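Local coordinates for probable N-acetyl-gamma-glutamyl-phosphate reductase, chloroplastic (Arabidopsis thaliana, PDB 1XYG), which probably catalyses the NADP-dependent interconversion of N-acetylglutamyl 5-phosphate and N-acetylglutamate 5-semialdehyde, a step of arginine biosynthesis, at residues A30-L35 with G334-N339; I147-I152 with L340-G345; V267-L272 with G317-I322. All coordinates share one frame; numbering follows the deposited sequence.

Interaction 1 of 3, residues A30-L35 with G334-N339; sequences AEIVRL and GQALQN
Leu35 meets helix 329-343 at Gly334, its CD1 lying 3.7 Å from Gly334 CA and equally close to Gly334 N, so that a methyl rests directly on bare backbone. The same leucine is touched again at its root, where Leu337, its CG anti to its own backbone N (chi1 179°), lays CD2 3.9 Å from Leu35 CB. A looser approach, Ile32 CD1 to Ala336 CB at 4.5 Å, extends the patch by one more pair. The side chains that meet are all apolar, the segments share no polar bond, and the two short helical segments pass 10.1 Å apart at a crossing angle of -54°.

Behind this first shell lies a salt bridge within the first helix. Arg34 grips Glu31 side-on, NE reaching Glu31 OE1 at 2.7 Å along a nearly straight bond (170°), while Arg34 NH2 takes Glu31 OE2 at 2.6 Å. Two bonds hold the guanidinium in place, with Leu35 CG over one face, toward its rim. Arg253 adds a second cation to Glu31, and Phe358 and Pro356 of the second subunit pack on Glu31 and Arg34.

Helix 27-37 follows strand 17-22, the first of the Rossmann-type parallel sheet, and helix 329-343, the last of the chain, packs across it. Both rest on strand 85-88, whose Phe87 touches Ile32, Ala336 and Leu337.

Interaction 2 of 3, residues I147-I152 with L340-G345; sequences ILREDI and LNIMLG
Ile152 and Ile342 make the main apolar contact, CG2 of Ile152 lying 3.7 Å from CD1 of Ile342. Ile342 places CG1 between its backbone N and carbonyl carbon (chi1 61°), and from there the branch extends so that its terminal methyl slots between two residues of helix 145-153. On one side it meets Ile152; on the other it touches the aliphatic part of Arg149, whose CG is 3.9 Å from Ile342 CD1, the two side chains crossing at about a right angle. Met343 joins the patch from the next residue of the helix, its CG 4.0 Å from Ile152 CG2.

A contact of a different kind involves the main chain: the carbonyl oxygen of Ile152 comes within 3.3 Å of Met343 CG, a close carbon-oxygen approach.

Charge is kept away from this apolar patch. The chain of Arg149 bends at chi3, and its guanidinium is engaged by Glu283 and Glu348, leaving the methylene CG to pack against Ile342. The second helix ends just past the contact in a Schellman motif, with Gly345 at positive phi (82°) and its N bonded to Ile342 O at 3.1 Å.

The last turn of the chain's final helix thus packs on a helix of the Rossmann-type NAD-binding domain, at the 141-142 edge of its parallel sheet: Val158 of strand 157-159 touches both Ile152 and Met343, and Val141 of strand 141-142 also reaches Ile152.

Interaction 3 of 3, residues V267-L272 with G317-I322; sequences VRTEDL and GRAIII
Thr269, which packs on Ala319, donates its hydroxyl OG1 to Glu270 OE2 at 2.6 Å, meeting the carboxylate from above its plane, 51° out of it. The torsion that sets this bond also sets the packing: with OG1 between backbone N and carbonyl carbon (chi1 58°), the methyl CG2 stands anti to the carbonyl carbon and lies 4.1 Å from Ala319 CB. The closer partner of Ala319 CB is Leu272 CD1, at 3.6 Å, one helical turn further on. A single methyl on the strand is met by two side chains from the same helix face, and these two touches make up the contact.

The first turn of the helix is held by its own polar groups. Arg268 occupies the N-cap, and its backbone N gives a straight bond (171°) to Asp271 OD2 at 2.7 Å, the oxygen accepting through its anti lone pair; this is half of a capping box. The Arg268 side chain is poorly ordered; as modelled, one face of its guanidinium lies near the Glu270 carboxylate, and the pair is joined by charge alone, with no N-H pointing at the oxygen.

The strand alternates its faces. Ala319 looks to the helix, while Arg318 and Ile320 point away from it; they pack on Ile187 and Thr245 of the third subunit, and within its own chain Arg318 bonds to the carbonyl oxygens of Asn185 and Tyr260. Strand 318-325 runs between strands 255-262 and 306-312 of the mixed sheet, and helix 269-280 covers its near face beside helix 163-177, whose Leu175 touches both Leu272 and Ile321.

In the fold
From the N terminus, helix 27-37 supplies the first partner of interaction 1, and helix 145-153 later supplies that of interaction 2. Residues 267-272 come next, and interaction 3 closes first, at 317-322, a loop of 44 intervening residues within the dimerisation domain. The chain then leaves strand 318-325 for helix 329-343, which closes interaction 1 across 298 residues and, a little further on, interaction 2 across 187. These two loops cross, and both enclose interaction 3. The C-terminal helix thus ties two helices of the nucleotide-binding domain together, whereas interaction 3, whose centre lies about 33 Å and 31 Å from those of interactions 1 and 2, joins helix to sheet in the other domain.

Interaction 1 of 3, residues A30-L35 with G334-N339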
ATOM      1  N   ALA A  30       7.041  -3.524 -21.398  1.00 29.36           N
ATOM      2  CA  ALA A  30       5.850  -2.687 -21.338  1.00 28.82           C
ATOM      3  C   ALA A  30       6.268  -1.222 -21.254  1.00 28.84           C
ATOM      4  O   ALA A  30       5.666  -0.355 -21.889  1.00 29.55           O
ATOM      5  CB  ALA A  30       5.006  -3.066 -20.129  1.00 28.87           C
ATOM      6  N   GLU A  31       7.304  -0.946 -20.467  1.00 28.10           N
ATOM      7  CA  GLU A  31       7.798   0.421 -20.331  1.00 27.89           C
ATOM      8  C   GLU A  31       8.309   0.970 -21.662  1.00 28.76           C
ATOM      9  O   GLU A  31       8.080   2.136 -21.986  1.00 28.93           O
ATOM     10  CB  GLU A  31       8.916   0.482 -19.288  1.00 28.00           C
ATOM     11  CG  GLU A  31       8.427   0.556 -17.843  1.00 27.14           C
ATOM     12  CD  GLU A  31       7.620   1.816 -17.561  1.00 26.86           C
ATOM     13  OE1 GLU A  31       6.413   1.845 -17.870  1.00 25.72           O
ATOM     14  OE2 GLU A  31       8.205   2.784 -17.038  1.00 26.11           O
ATOM     15  N   ILE A  32       9.013   0.137 -22.424  1.00 28.01           N
ATOM     16  CA  ILE A  32       9.526   0.557 -23.724  1.00 27.79           C
ATOM     17  C   ILE A  32       8.339   0.965 -24.588  1.00 27.76           C
ATOM     18  O   ILE A  32       8.335   2.035 -25.195  1.00 28.60           O
ATOM     19  CB  ILE A  32      10.305  -0.589 -24.434  1.00 28.28           C
ATOM     20  CG1 ILE A  32      11.682  -0.762 -23.785  1.00 28.40           C
ATOM     21  CG2 ILE A  32      10.472  -0.282 -25.909  1.00 26.90           C
ATOM     22  CD1 ILE A  32      12.617   0.422 -23.992  1.00 27.94           C
ATOM     23  N   VAL A  33       7.327   0.107 -24.627  1.00 26.96           N
ATOM     24  CA  VAL A  33       6.133   0.373 -25.417  1.00 26.21           C
ATOM     25  C   VAL A  33       5.446   1.650 -24.950  1.00 27.51           C
ATOM     26  O   VAL A  33       5.001   2.455 -25.768  1.00 27.53           O
ATOM     27  CB  VAL A  33       5.142  -0.814 -25.341  1.00 27.14           C
ATOM     28  CG1 VAL A  33       3.835  -0.460 -26.039  1.00 25.72           C
ATOM     29  CG2 VAL A  33       5.762  -2.051 -25.982  1.00 25.47           C
ATOM     30  N   ARG A  34       5.361   1.846 -23.636  1.00 27.65           N
ATOM     31  CA  ARG A  34       4.727   3.047 -23.109  1.00 26.25           C
ATOM     32  C   ARG A  34       5.498   4.296 -23.531  1.00 27.44           C
ATOM     33  O   ARG A  34       4.911   5.269 -23.998  1.00 27.16           O
ATOM     34  CB  ARG A  34       4.650   3.008 -21.580  1.00 26.55           C
ATOM     35  CG  ARG A  34       4.077   4.304 -20.984  1.00 26.34           C
ATOM     36  CD  ARG A  34       3.996   4.240 -19.461  1.00 27.60           C
ATOM     37  NE  ARG A  34       5.318   4.167 -18.839  1.00 28.72           N
ATOM     38  CZ  ARG A  34       6.124   5.207 -18.635  1.00 27.11           C
ATOM     39  NH1 ARG A  34       5.761   6.428 -18.993  1.00 27.59           N
ATOM     40  NH2 ARG A  34       7.307   5.020 -18.074  1.00 27.53           N
ATOM     41  N   LEU A  35       6.814   4.266 -23.360  1.00 26.98           N
ATOM     42  CA  LEU A  35       7.647   5.405 -23.712  1.00 28.46           C
ATOM     43  C   LEU A  35       7.606   5.758 -25.196  1.00 31.27           C
ATOM     44  O   LEU A  35       7.533   6.937 -25.552  1.00 31.69           O
ATOM     45  CB  LEU A  35       9.095   5.147 -23.291  1.00 27.50           C
ATOM     46  CG  LEU A  35       9.366   5.144 -21.782  1.00 26.82           C
ATOM     47  CD1 LEU A  35      10.809   4.753 -21.537  1.00 24.29           C
ATOM     48  CD2 LEU A  35       9.058   6.518 -21.203  1.00 23.92           C
ATOM     49  N   GLY A 334      13.866   3.819 -19.594  1.00 26.03           N
ATOM     50  CA  GLY A 334      14.031   5.235 -19.888  1.00 24.81           C
ATOM     51  C   GLY A 334      15.447   5.516 -20.358  1.00 24.20           C
ATOM     52  O   GLY A 334      15.660   6.204 -21.355  1.00 24.51           O
ATOM     53  N   GLN A 335      16.427   4.978 -19.644  1.00 26.11           N
ATOM     54  CA  GLN A 335      17.816   5.180 -20.027  1.00 26.35           C
ATOM     55  C   GLN A 335      18.099   4.482 -21.358  1.00 27.16           C
ATOM     56  O   GLN A 335      18.865   4.985 -22.178  1.00 27.98           O
ATOM     57  CB  GLN A 335      18.751   4.641 -18.939  1.00 26.91           C
ATOM     58  CG  GLN A 335      20.225   4.828 -19.257  1.00 23.85           C
ATOM     59  CD  GLN A 335      21.054   5.037 -18.008  1.00 25.68           C
ATOM     60  OE1 GLN A 335      21.651   6.101 -17.814  1.00 25.78           O
ATOM     61  NE2 GLN A 335      21.090   4.027 -17.145  1.00 23.81           N
ATOM     62  N   ALA A 336      17.477   3.324 -21.566  1.00 25.90           N
ATOM     63  CA  ALA A 336      17.659   2.574 -22.802  1.00 26.64           C
ATOM     64  C   ALA A 336      17.266   3.455 -23.992  1.00 28.76           C
ATOM     65  O   ALA A 336      17.986   3.530 -24.996  1.00 27.60           O
ATOM     66  CB  ALA A 336      16.807   1.306 -22.779  1.00 23.09           C
ATOM     67  N   LEU A 337      16.121   4.121 -23.874  1.00 29.07           N
ATOM     68  CA  LEU A 337      15.638   4.994 -24.929  1.00 29.71           C
ATOM     69  C   LEU A 337      16.544   6.216 -25.038  1.00 30.04           C
ATOM     70  O   LEU A 337      16.819   6.698 -26.140  1.00 30.86           O
ATOM     71  CB  LEU A 337      14.201   5.433 -24.643  1.00 29.30           C
ATOM     72  CG  LEU A 337      13.574   6.382 -25.672  1.00 29.88           C
ATOM     73  CD1 LEU A 337      13.637   5.767 -27.059  1.00 27.32           C
ATOM     74  CD2 LEU A 337      12.136   6.675 -25.284  1.00 28.59           C
ATOM     75  N   GLN A 338      17.003   6.710 -23.891  1.00 30.74           N
ATOM     76  CA  GLN A 338      17.893   7.866 -23.861  1.00 29.38           C
ATOM     77  C   GLN A 338      19.122   7.549 -24.705  1.00 28.37           C
ATOM     78  O   GLN A 338      19.608   8.392 -25.451  1.00 29.17           O
ATOM     79  CB  GLN A 338      18.324   8.176 -22.423  1.00 29.42           C
ATOM     80  CG  GLN A 338      18.941   9.567 -22.233  1.00 28.72           C
ATOM     81  CD  GLN A 338      19.295   9.862 -20.782  1.00 28.38           C
ATOM     82  OE1 GLN A 338      18.689   9.313 -19.860  1.00 28.66           O
ATOM     83  NE2 GLN A 338      20.269  10.740 -20.574  1.00 27.70           N
ATOM     84  N   ASN A 339      19.613   6.321 -24.589  1.00 28.90           N
ATOM     85  CA  ASN A 339      20.789   5.890 -25.341  1.00 28.49           C
ATOM     86  C   ASN A 339      20.490   5.711 -26.825  1.00 28.18           C
ATOM     87  O   ASN A 339      21.260   6.152 -27.677  1.00 26.41           O
ATOM     88  CB  ASN A 339      21.342   4.578 -24.783  1.00 28.67           C
ATOM     89  CG  ASN A 339      22.059   4.762 -23.468  1.00 30.37           C
ATOM     90  OD1 ASN A 339      22.807   5.734 -23.283  1.00 29.74           O
ATOM     91  ND2 ASN A 339      21.855   3.820 -22.546  1.00 29.25           N
TER

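Interaction 2 of 3, residues I147-I152 with L340-G345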
ATOM      1  N   ILE A 147      27.447   9.915 -18.363  1.00 33.44           N
ATOM      2  CA  ILE A 147      28.879   9.695 -18.197  1.00 33.26           C
ATOM      3  C   ILE A 147      29.601   9.288 -19.495  1.00 34.71           C
ATOM      4  O   ILE A 147      30.675   9.810 -19.803  1.00 33.08           O
ATOM      5  CB  ILE A 147      29.150   8.596 -17.130  1.00 33.89           C
ATOM      6  CG1 ILE A 147      28.422   8.924 -15.820  1.00 35.06           C
ATOM      7  CG2 ILE A 147      30.637   8.471 -16.876  1.00 32.35           C
ATOM      8  CD1 ILE A 147      28.954  10.123 -15.077  1.00 35.48           C
ATOM      9  N   LEU A 148      29.020   8.357 -20.251  1.00 35.90           N
ATOM     10  CA  LEU A 148      29.663   7.886 -21.483  1.00 37.02           C
ATOM     11  C   LEU A 148      28.953   8.320 -22.767  1.00 36.14           C
ATOM     12  O   LEU A 148      29.073   7.671 -23.807  1.00 34.09           O
ATOM     13  CB  LEU A 148      29.778   6.356 -21.439  1.00 37.72           C
ATOM     14  CG  LEU A 148      30.592   5.780 -20.271  1.00 40.87           C
ATOM     15  CD1 LEU A 148      30.498   4.266 -20.243  1.00 40.77           C
ATOM     16  CD2 LEU A 148      32.040   6.208 -20.414  1.00 42.39           C
ATOM     17  N   ARG A 149      28.226   9.428 -22.688  1.00 36.87           N
ATOM     18  CA  ARG A 149      27.488   9.945 -23.829  1.00 38.65           C
ATOM     19  C   ARG A 149      28.253   9.861 -25.156  1.00 39.83           C
ATOM     20  O   ARG A 149      27.767   9.268 -26.125  1.00 37.06           O
ATOM     21  CB  ARG A 149      27.085  11.397 -23.584  1.00 39.35           C
ATOM     22  CG  ARG A 149      25.934  11.822 -24.469  1.00 42.06           C
ATOM     23  CD  ARG A 149      25.840  13.303 -24.546  1.00 42.77           C
ATOM     24  NE  ARG A 149      26.167  13.929 -23.273  1.00 44.90           N
ATOM     25  CZ  ARG A 149      25.346  14.024 -22.235  1.00 43.41           C
ATOM     26  NH1 ARG A 149      24.117  13.527 -22.299  1.00 43.14           N
ATOM     27  NH2 ARG A 149      25.753  14.654 -21.144  1.00 42.41           N
ATOM     28  N   GLU A 150      29.440  10.457 -25.200  1.00 42.05           N
ATOM     29  CA  GLU A 150      30.243  10.475 -26.417  1.00 45.14           C
ATOM     30  C   GLU A 150      30.565   9.104 -27.014  1.00 44.32           C
ATOM     31  O   GLU A 150      30.583   8.946 -28.236  1.00 42.81           O
ATOM     32  CB  GLU A 150      31.531  11.264 -26.179  1.00 49.71           C
ATOM     33  CG  GLU A 150      31.285  12.743 -25.927  1.00 56.78           C
ATOM     34  CD  GLU A 150      30.394  13.372 -26.989  1.00 60.46           C
ATOM     35  OE1 GLU A 150      30.702  13.223 -28.191  1.00 63.07           O
ATOM     36  OE2 GLU A 150      29.384  14.016 -26.627  1.00 61.22           O
ATOM     37  N   ASP A 151      30.827   8.115 -26.171  1.00 42.99           N
ATOM     38  CA  ASP A 151      31.119   6.783 -26.681  1.00 42.72           C
ATOM     39  C   ASP A 151      29.828   6.111 -27.127  1.00 42.09           C
ATOM     40  O   ASP A 151      29.804   5.373 -28.114  1.00 41.90           O
ATOM     41  CB  ASP A 151      31.790   5.926 -25.613  1.00 43.58           C
ATOM     42  CG  ASP A 151      33.180   6.392 -25.290  1.00 45.99           C
ATOM     43  OD1 ASP A 151      33.967   6.600 -26.236  1.00 46.94           O
ATOM     44  OD2 ASP A 151      33.489   6.544 -24.091  1.00 46.97           O
ATOM     45  N   ILE A 152      28.755   6.371 -26.390  1.00 40.67           N
ATOM     46  CA  ILE A 152      27.453   5.795 -26.695  1.00 39.54           C
ATOM     47  C   ILE A 152      26.954   6.199 -28.089  1.00 40.87           C
ATOM     48  O   ILE A 152      26.452   5.358 -28.837  1.00 40.30           O
ATOM     49  CB  ILE A 152      26.408   6.210 -25.623  1.00 37.88           C
ATOM     50  CG1 ILE A 152      26.826   5.658 -24.250  1.00 36.24           C
ATOM     51  CG2 ILE A 152      25.029   5.684 -25.996  1.00 33.75           C
ATOM     52  CD1 ILE A 152      25.929   6.106 -23.091  1.00 35.06           C
ATOM     53  N   LEU A 340      19.371   5.068 -27.141  1.00 27.98           N
ATOM     54  CA  LEU A 340      19.036   4.855 -28.539  1.00 30.06           C
ATOM     55  C   LEU A 340      18.831   6.182 -29.255  1.00 30.47           C
ATOM     56  O   LEU A 340      19.194   6.310 -30.421  1.00 30.14           O
ATOM     57  CB  LEU A 340      17.785   3.993 -28.690  1.00 28.84           C
ATOM     58  CG  LEU A 340      17.514   3.564 -30.142  1.00 30.89           C
ATOM     59  CD1 LEU A 340      18.643   2.654 -30.629  1.00 28.77           C
ATOM     60  CD2 LEU A 340      16.189   2.830 -30.239  1.00 29.08           C
ATOM     61  N   ASN A 341      18.255   7.166 -28.566  1.00 31.26           N
ATOM     62  CA  ASN A 341      18.039   8.467 -29.180  1.00 31.83           C
ATOM     63  C   ASN A 341      19.325   8.998 -29.796  1.00 33.66           C
ATOM     64  O   ASN A 341      19.379   9.246 -31.001  1.00 34.93           O
ATOM     65  CB  ASN A 341      17.495   9.487 -28.170  1.00 30.75           C
ATOM     66  CG  ASN A 341      15.971   9.396 -28.004  1.00 30.54           C
ATOM     67  OD1 ASN A 341      15.250   9.035 -28.942  1.00 27.80           O
ATOM     68  ND2 ASN A 341      15.478   9.742 -26.817  1.00 29.03           N
ATOM     69  N   ILE A 342      20.361   9.155 -28.977  1.00 34.93           N
ATOM     70  CA  ILE A 342      21.627   9.680 -29.467  1.00 35.26           C
ATOM     71  C   ILE A 342      22.354   8.734 -30.423  1.00 36.80           C
ATOM     72  O   ILE A 342      23.098   9.181 -31.298  1.00 38.77           O
ATOM     73  CB  ILE A 342      22.560  10.065 -28.295  1.00 36.81           C
ATOM     74  CG1 ILE A 342      22.885   8.841 -27.437  1.00 35.54           C
ATOM     75  CG2 ILE A 342      21.888  11.136 -27.434  1.00 34.97           C
ATOM     76  CD1 ILE A 342      23.848   9.139 -26.303  1.00 34.07           C
ATOM     77  N   MET A 343      22.141   7.430 -30.268  1.00 35.45           N
ATOM     78  CA  MET A 343      22.778   6.454 -31.148  1.00 34.76           C
ATOM     79  C   MET A 343      22.251   6.615 -32.571  1.00 35.23           C
ATOM     80  O   MET A 343      22.962   6.353 -33.539  1.00 33.31           O
ATOM     81  CB  MET A 343      22.493   5.031 -30.664  1.00 34.71           C
ATOM     82  CG  MET A 343      23.278   4.625 -29.427  1.00 33.44           C
ATOM     83  SD  MET A 343      22.557   3.192 -28.605  1.00 31.26           S
ATOM     84  CE  MET A 343      23.249   1.824 -29.580  1.00 35.91           C
ATOM     85  N   LEU A 344      20.994   7.041 -32.685  1.00 34.97           N
ATOM     86  CA  LEU A 344      20.358   7.247 -33.982  1.00 36.29           C
ATOM     87  C   LEU A 344      20.428   8.699 -34.453  1.00 36.92           C
ATOM     88  O   LEU A 344      19.852   9.047 -35.486  1.00 36.53           O
ATOM     89  CB  LEU A 344      18.896   6.785 -33.935  1.00 35.36           C
ATOM     90  CG  LEU A 344      18.718   5.262 -33.848  1.00 37.08           C
ATOM     91  CD1 LEU A 344      17.239   4.859 -33.776  1.00 34.95           C
ATOM     92  CD2 LEU A 344      19.372   4.648 -35.066  1.00 35.45           C
ATOM     93  N   GLY A 345      21.127   9.538 -33.695  1.00 36.48           N
ATOM     94  CA  GLY A 345      21.267  10.927 -34.084  1.00 36.07           C
ATOM     95  C   GLY A 345      20.111  11.843 -33.732  1.00 37.47           C
ATOM     96  O   GLY A 345      20.026  12.949 -34.263  1.00 38.01           O
TER

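Interaction 3 of 3, residues V267-L272 with G317-I322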
ATOM      1  N   VAL A 267      38.613  17.862   2.405  1.00 40.09           N
ATOM      2  CA  VAL A 267      37.386  18.009   1.624  1.00 40.99           C
ATOM      3  C   VAL A 267      36.168  18.098   2.525  1.00 43.99           C
ATOM      4  O   VAL A 267      36.007  17.310   3.460  1.00 42.19           O
ATOM      5  CB  VAL A 267      37.179  16.818   0.656  1.00 40.77           C
ATOM      6  CG1 VAL A 267      35.862  16.967  -0.099  1.00 37.34           C
ATOM      7  CG2 VAL A 267      38.357  16.728  -0.338  1.00 39.37           C
ATOM      8  N   ARG A 268      35.319  19.078   2.256  1.00 47.46           N
ATOM      9  CA  ARG A 268      34.115  19.263   3.045  1.00 49.88           C
ATOM     10  C   ARG A 268      32.917  18.900   2.183  1.00 47.83           C
ATOM     11  O   ARG A 268      33.034  18.771   0.965  1.00 44.62           O
ATOM     12  CB  ARG A 268      33.997  20.717   3.494  1.00 57.15           C
ATOM     13  CG  ARG A 268      35.151  21.241   4.313  1.00 65.41           C
ATOM     14  CD  ARG A 268      34.877  22.681   4.687  1.00 74.27           C
ATOM     15  NE  ARG A 268      34.432  23.421   3.510  1.00 84.61           N
ATOM     16  CZ  ARG A 268      34.129  24.711   3.496  1.00 90.69           C
ATOM     17  NH1 ARG A 268      34.220  25.430   4.605  1.00 95.53           N
ATOM     18  NH2 ARG A 268      33.733  25.283   2.368  1.00 94.91           N
ATOM     19  N   THR A 269      31.760  18.745   2.811  1.00 45.57           N
ATOM     20  CA  THR A 269      30.557  18.395   2.060  1.00 45.21           C
ATOM     21  C   THR A 269      30.258  19.435   0.981  1.00 44.87           C
ATOM     22  O   THR A 269      29.781  19.094  -0.098  1.00 43.91           O
ATOM     23  CB  THR A 269      29.326  18.261   2.974  1.00 44.75           C
ATOM     24  OG1 THR A 269      29.123  19.490   3.678  1.00 46.67           O
ATOM     25  CG2 THR A 269      29.516  17.120   3.958  1.00 43.97           C
ATOM     26  N   GLU A 270      30.552  20.700   1.270  1.00 47.41           N
ATOM     27  CA  GLU A 270      30.318  21.782   0.313  1.00 47.61           C
ATOM     28  C   GLU A 270      31.051  21.511  -0.998  1.00 44.88           C
ATOM     29  O   GLU A 270      30.550  21.825  -2.075  1.00 42.76           O
ATOM     30  CB  GLU A 270      30.795  23.119   0.885  1.00 54.13           C
ATOM     31  CG  GLU A 270      30.140  23.515   2.197  1.00 62.88           C
ATOM     32  CD  GLU A 270      30.630  22.685   3.365  1.00 66.33           C
ATOM     33  OE1 GLU A 270      31.847  22.711   3.630  1.00 70.76           O
ATOM     34  OE2 GLU A 270      29.809  22.010   4.017  1.00 69.80           O
ATOM     35  N   ASP A 271      32.241  20.930  -0.906  1.00 41.56           N
ATOM     36  CA  ASP A 271      33.024  20.624  -2.101  1.00 40.48           C
ATOM     37  C   ASP A 271      32.354  19.532  -2.940  1.00 38.57           C
ATOM     38  O   ASP A 271      32.314  19.621  -4.169  1.00 36.80           O
ATOM     39  CB  ASP A 271      34.437  20.182  -1.709  1.00 41.49           C
ATOM     40  CG  ASP A 271      35.160  21.220  -0.871  1.00 42.55           C
ATOM     41  OD1 ASP A 271      35.297  22.376  -1.338  1.00 43.00           O
ATOM     42  OD2 ASP A 271      35.590  20.876   0.253  1.00 40.73           O
ATOM     43  N   LEU A 272      31.837  18.501  -2.275  1.00 37.34           N
ATOM     44  CA  LEU A 272      31.168  17.420  -2.985  1.00 37.19           C
ATOM     45  C   LEU A 272      29.959  18.000  -3.708  1.00 36.85           C
ATOM     46  O   LEU A 272      29.718  17.706  -4.877  1.00 35.40           O
ATOM     47  CB  LEU A 272      30.712  16.331  -2.013  1.00 34.66           C
ATOM     48  CG  LEU A 272      31.779  15.690  -1.123  1.00 36.68           C
ATOM     49  CD1 LEU A 272      31.150  14.543  -0.360  1.00 36.39           C
ATOM     50  CD2 LEU A 272      32.942  15.182  -1.956  1.00 35.85           C
ATOM     51  N   GLY A 317      34.593  13.666   8.759  1.00 33.23           N
ATOM     52  CA  GLY A 317      35.302  13.188   7.591  1.00 32.84           C
ATOM     53  C   GLY A 317      34.416  12.413   6.636  1.00 32.67           C
ATOM     54  O   GLY A 317      34.812  12.126   5.502  1.00 33.17           O
ATOM     55  N   ARG A 318      33.216  12.066   7.091  1.00 30.60           N
ATOM     56  CA  ARG A 318      32.291  11.321   6.253  1.00 29.73           C
ATOM     57  C   ARG A 318      31.136  12.164   5.723  1.00 29.90           C
ATOM     58  O   ARG A 318      30.779  13.199   6.298  1.00 29.28           O
ATOM     59  CB  ARG A 318      31.750  10.106   7.008  1.00 28.95           C
ATOM     60  CG  ARG A 318      32.569   8.847   6.794  1.00 25.90           C
ATOM     61  CD  ARG A 318      31.907   7.649   7.438  1.00 28.90           C
ATOM     62  NE  ARG A 318      32.555   6.404   7.037  1.00 30.02           N
ATOM     63  CZ  ARG A 318      32.287   5.737   5.916  1.00 31.78           C
ATOM     64  NH1 ARG A 318      31.366   6.185   5.072  1.00 29.69           N
ATOM     65  NH2 ARG A 318      32.961   4.627   5.629  1.00 30.32           N
ATOM     66  N   ALA A 319      30.573  11.718   4.603  1.00 27.90           N
ATOM     67  CA  ALA A 319      29.457  12.403   3.976  1.00 27.08           C
ATOM     68  C   ALA A 319      28.395  11.381   3.571  1.00 26.93           C
ATOM     69  O   ALA A 319      28.669  10.183   3.456  1.00 27.13           O
ATOM     70  CB  ALA A 319      29.939  13.184   2.753  1.00 24.68           C
ATOM     71  N   ILE A 320      27.179  11.861   3.361  1.00 26.75           N
ATOM     72  CA  ILE A 320      26.077  11.000   2.964  1.00 26.78           C
ATOM     73  C   ILE A 320      25.458  11.506   1.666  1.00 27.89           C
ATOM     74  O   ILE A 320      25.103  12.681   1.544  1.00 27.16           O
ATOM     75  CB  ILE A 320      24.985  10.957   4.048  1.00 26.24           C
ATOM     76  CG1 ILE A 320      25.589  10.460   5.366  1.00 24.31           C
ATOM     77  CG2 ILE A 320      23.836  10.030   3.602  1.00 26.45           C
ATOM     78  CD1 ILE A 320      24.628  10.446   6.518  1.00 20.84           C
ATOM     79  N   ILE A 321      25.334  10.605   0.701  1.00 27.52           N
ATOM     80  CA  ILE A 321      24.757  10.947  -0.587  1.00 27.16           C
ATOM     81  C   ILE A 321      23.489  10.135  -0.832  1.00 27.23           C
ATOM     82  O   ILE A 321      23.487   8.914  -0.685  1.00 28.68           O
ATOM     83  CB  ILE A 321      25.759  10.663  -1.720  1.00 29.05           C
ATOM     84  CG1 ILE A 321      27.010  11.522  -1.527  1.00 28.26           C
ATOM     85  CG2 ILE A 321      25.107  10.920  -3.068  1.00 27.35           C
ATOM     86  CD1 ILE A 321      28.188  11.042  -2.311  1.00 31.74           C
ATOM     87  N   ILE A 322      22.410  10.824  -1.178  1.00 25.69           N
ATOM     88  CA  ILE A 322      21.145  10.170  -1.472  1.00 25.59           C
ATOM     89  C   ILE A 322      20.889  10.366  -2.958  1.00 26.16           C
ATOM     90  O   ILE A 322      20.983  11.483  -3.466  1.00 25.96           O
ATOM     91  CB  ILE A 322      19.991  10.788  -0.661  1.00 24.72           C
ATOM     92  CG1 ILE A 322      20.258  10.589   0.836  1.00 24.40           C
ATOM     93  CG2 ILE A 322      18.671  10.139  -1.041  1.00 24.23           C
ATOM     94  CD1 ILE A 322      19.202  11.179   1.751  1.00 24.51           C
TER